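Local coordinates for protein CRISPR-associated endoribonuclease Cse3 (Thermus thermophilus, PDB 2Y9H) that processes CRISPR repeat transcripts into crRNA as an endoribonuclease of antiviral defence and retains the crRNA after cleavage, at residues Thr8-Asn13 against Glu78-Val83. Sequence-based numbering, arbitrary orientation.
Sequences TKLVLN and EGYAQV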
ATOM      1  N   THR A   8       4.473  -8.470   7.903  1.00 27.92           N
ATOM      2  CA  THR A   8       5.860  -8.863   7.836  1.00 26.79           C
ATOM      3  C   THR A   8       6.710  -7.633   7.631  1.00 31.48           C
ATOM      4  O   THR A   8       6.394  -6.775   6.811  1.00 44.43           O
ATOM      5  CB  THR A   8       6.095  -9.855   6.672  1.00 32.67           C
ATOM      6  OG1 THR A   8       5.229 -10.994   6.827  1.00 34.20           O
ATOM      7  CG2 THR A   8       7.566 -10.300   6.621  1.00 23.80           C
ATOM      8  N   LYS A   9       7.784  -7.534   8.389  1.00 24.41           N
ATOM      9  CA  LYS A   9       8.704  -6.449   8.168  1.00 31.18           C
ATOM     10  C   LYS A   9       9.985  -6.967   7.528  1.00 42.14           C
ATOM     11  O   LYS A   9      10.711  -7.798   8.105  1.00 48.81           O
ATOM     12  CB  LYS A   9       9.001  -5.707   9.470  1.00 34.40           C
ATOM     13  CG  LYS A   9       9.886  -4.467   9.307  1.00 38.45           C
ATOM     14  CD  LYS A   9      10.153  -3.813  10.653  1.00 47.97           C
ATOM     15  CE  LYS A   9      11.306  -2.818  10.588  1.00 53.41           C
ATOM     16  NZ  LYS A   9      11.570  -2.203  11.922  1.00 55.32           N
ATOM     17  N   LEU A  10      10.253  -6.465   6.326  1.00 34.65           N
ATOM     18  CA  LEU A  10      11.504  -6.744   5.641  1.00 38.37           C
ATOM     19  C   LEU A  10      12.428  -5.541   5.720  1.00 34.75           C
ATOM     20  O   LEU A  10      12.046  -4.429   5.395  1.00 47.44           O
ATOM     21  CB  LEU A  10      11.257  -7.136   4.179  1.00 33.87           C
ATOM     22  CG  LEU A  10      10.617  -8.509   3.974  1.00 37.83           C
ATOM     23  CD1 LEU A  10       9.112  -8.425   4.099  1.00 35.48           C
ATOM     24  CD2 LEU A  10      11.014  -9.088   2.619  1.00 48.50           C
ATOM     25  N   VAL A  11      13.645  -5.758   6.174  1.00 26.19           N
ATOM     26  CA  VAL A  11      14.601  -4.687   6.097  1.00 39.46           C
ATOM     27  C   VAL A  11      15.540  -5.112   5.002  1.00 51.06           C
ATOM     28  O   VAL A  11      16.265  -6.099   5.134  1.00 58.96           O
ATOM     29  CB  VAL A  11      15.344  -4.461   7.416  1.00 37.86           C
ATOM     30  CG1 VAL A  11      16.051  -3.138   7.368  1.00 32.47           C
ATOM     31  CG2 VAL A  11      14.373  -4.464   8.568  1.00 42.28           C
ATOM     32  N   LEU A  12      15.503  -4.385   3.899  1.00 42.84           N
ATOM     33  CA  LEU A  12      16.245  -4.813   2.731  1.00 43.88           C
ATOM     34  C   LEU A  12      17.723  -4.433   2.805  1.00 48.67           C
ATOM     35  O   LEU A  12      18.081  -3.364   3.289  1.00 51.62           O
ATOM     36  CB  LEU A  12      15.584  -4.293   1.453  1.00 37.15           C
ATOM     37  CG  LEU A  12      14.534  -5.270   0.915  1.00 31.30           C
ATOM     38  CD1 LEU A  12      13.430  -5.503   1.934  1.00 29.34           C
ATOM     39  CD2 LEU A  12      13.969  -4.797  -0.413  1.00 33.23           C
ATOM     40  N   ASN A  13      18.575  -5.336   2.331  1.00 44.15           N
ATOM     41  CA  ASN A  13      20.015  -5.115   2.296  1.00 44.68           C
ATOM     42  C   ASN A  13      20.416  -4.330   1.039  1.00 47.88           C
ATOM     43  O   ASN A  13      20.323  -4.849  -0.064  1.00 52.54           O
ATOM     44  CB  ASN A  13      20.713  -6.472   2.335  1.00 50.82           C
ATOM     45  CG  ASN A  13      22.212  -6.375   2.212  1.00 56.50           C
ATOM     46  OD1 ASN A  13      22.765  -5.314   1.925  1.00 55.10           O
ATOM     47  ND2 ASN A  13      22.882  -7.500   2.414  1.00 57.29           N
ATOM     48  N   GLU A  78      19.249 -15.208   0.581  1.00 68.13           N
ATOM     49  CA  GLU A  78      20.026 -14.481   1.582  1.00 78.16           C
ATOM     50  C   GLU A  78      21.377 -14.157   0.984  1.00 77.82           C
ATOM     51  O   GLU A  78      21.967 -15.003   0.316  1.00 79.57           O
ATOM     52  CB  GLU A  78      20.161 -15.258   2.895  1.00 83.50           C
ATOM     53  CG  GLU A  78      18.931 -15.129   3.796  1.00 86.85           C
ATOM     54  CD  GLU A  78      18.463 -13.680   3.940  1.00 78.81           C
ATOM     55  OE1 GLU A  78      19.288 -12.832   4.341  1.00 77.30           O
ATOM     56  OE2 GLU A  78      17.278 -13.390   3.654  1.00 67.32           O
ATOM     57  N   GLY A  79      21.876 -12.947   1.235  1.00 73.10           N
ATOM     58  CA  GLY A  79      21.282 -12.032   2.202  1.00 62.10           C
ATOM     59  C   GLY A  79      20.446 -10.896   1.634  1.00 45.95           C
ATOM     60  O   GLY A  79      20.903  -9.759   1.485  1.00 34.83           O
ATOM     61  N   TYR A  80      19.198 -11.216   1.330  1.00 44.73           N
ATOM     62  CA  TYR A  80      18.258 -10.243   0.816  1.00 50.05           C
ATOM     63  C   TYR A  80      17.852  -9.260   1.903  1.00 53.70           C
ATOM     64  O   TYR A  80      18.052  -8.048   1.784  1.00 54.05           O
ATOM     65  CB  TYR A  80      17.020 -10.967   0.337  1.00 49.45           C
ATOM     66  CG  TYR A  80      16.007 -10.085  -0.321  1.00 49.64           C
ATOM     67  CD1 TYR A  80      16.252  -9.526  -1.572  1.00 53.90           C
ATOM     68  CD2 TYR A  80      14.791  -9.829   0.290  1.00 40.86           C
ATOM     69  CE1 TYR A  80      15.304  -8.729  -2.194  1.00 51.44           C
ATOM     70  CE2 TYR A  80      13.847  -9.035  -0.314  1.00 32.33           C
ATOM     71  CZ  TYR A  80      14.101  -8.492  -1.551  1.00 41.23           C
ATOM     72  OH  TYR A  80      13.151  -7.708  -2.144  1.00 44.91           O
ATOM     73  N   ALA A  81      17.278  -9.785   2.974  1.00 46.32           N
ATOM     74  CA  ALA A  81      16.777  -8.909   4.007  1.00 49.71           C
ATOM     75  C   ALA A  81      16.833  -9.532   5.382  1.00 52.22           C
ATOM     76  O   ALA A  81      16.594 -10.726   5.549  1.00 54.73           O
ATOM     77  CB  ALA A  81      15.349  -8.504   3.681  1.00 55.60           C
ATOM     78  N   GLN A  82      17.146  -8.706   6.372  1.00 58.29           N
ATOM     79  CA  GLN A  82      16.875  -9.068   7.749  1.00 53.49           C
ATOM     80  C   GLN A  82      15.374  -9.027   7.857  1.00 37.42           C
ATOM     81  O   GLN A  82      14.755  -8.007   7.578  1.00 33.37           O
ATOM     82  CB  GLN A  82      17.499  -8.070   8.711  1.00 60.20           C
ATOM     83  CG  GLN A  82      16.987  -8.181  10.141  1.00 65.98           C
ATOM     84  CD  GLN A  82      17.730  -7.258  11.097  1.00 73.81           C
ATOM     85  OE1 GLN A  82      17.716  -6.031  10.946  1.00 74.33           O
ATOM     86  NE2 GLN A  82      18.395  -7.846  12.083  1.00 77.46           N
ATOM     87  N   VAL A  83      14.790 -10.154   8.225  1.00 40.44           N
ATOM     88  CA  VAL A  83      13.347 -10.278   8.309  1.00 47.09           C
ATOM     89  C   VAL A  83      13.004 -10.905   9.638  1.00 43.35           C
ATOM     90  O   VAL A  83      13.540 -11.937   9.999  1.00 39.94           O
ATOM     91  CB  VAL A  83      12.815 -11.200   7.214  1.00 59.19           C
ATOM     92  CG1 VAL A  83      11.289 -11.309   7.293  1.00 61.25           C
ATOM     93  CG2 VAL A  83      13.277 -10.704   5.853  1.00 68.34           C
TER
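Asn13 N donates to Tyr80 O at 2.8 Å in a near-straight bond (N-H...O angle 158°), and two residues back along the same chain Val11 N reaches Gln82 O at 2.9 Å. The second bond lies between strand 5-12 and strand 81-89, which run antiparallel; the first continues the pairing just past the strands. Strand 81-89 is an outermost strand of the four-stranded antiparallel sheet of a ferredoxin-like (RAMP) domain; on the other edge of strand 5-12, Leu10 and Leu12 bond through their backbones to Val63 and Pro61. Val11 and Gln82 form the hydrogen-bonded pair, flanked by the non-hydrogen-bonded pairs Leu10-Val83 and Leu12-Ala81, whose side chains share one face. There Leu10 CG lies 3.9 Å from Val83 CG2. Tyr80 CG stands anti to the backbone N (chi1 -175°), which brings the ring back beside the leucines: Leu10 CD2 meets its edge at CE2, 4.1 Å away, while Leu12 CD2 approaches CZ obliquely. Helices 17-24 and 26-34 close over this face, and Asp22 hydrogen-bonds the Tyr80 hydroxyl. Past the end of strand 5-12, the Asn13 amide is held by Ala15 N at OD1 and by a weak, bent hydrogen bond from ND2 to Gly79 O (3.1 Å, 134°).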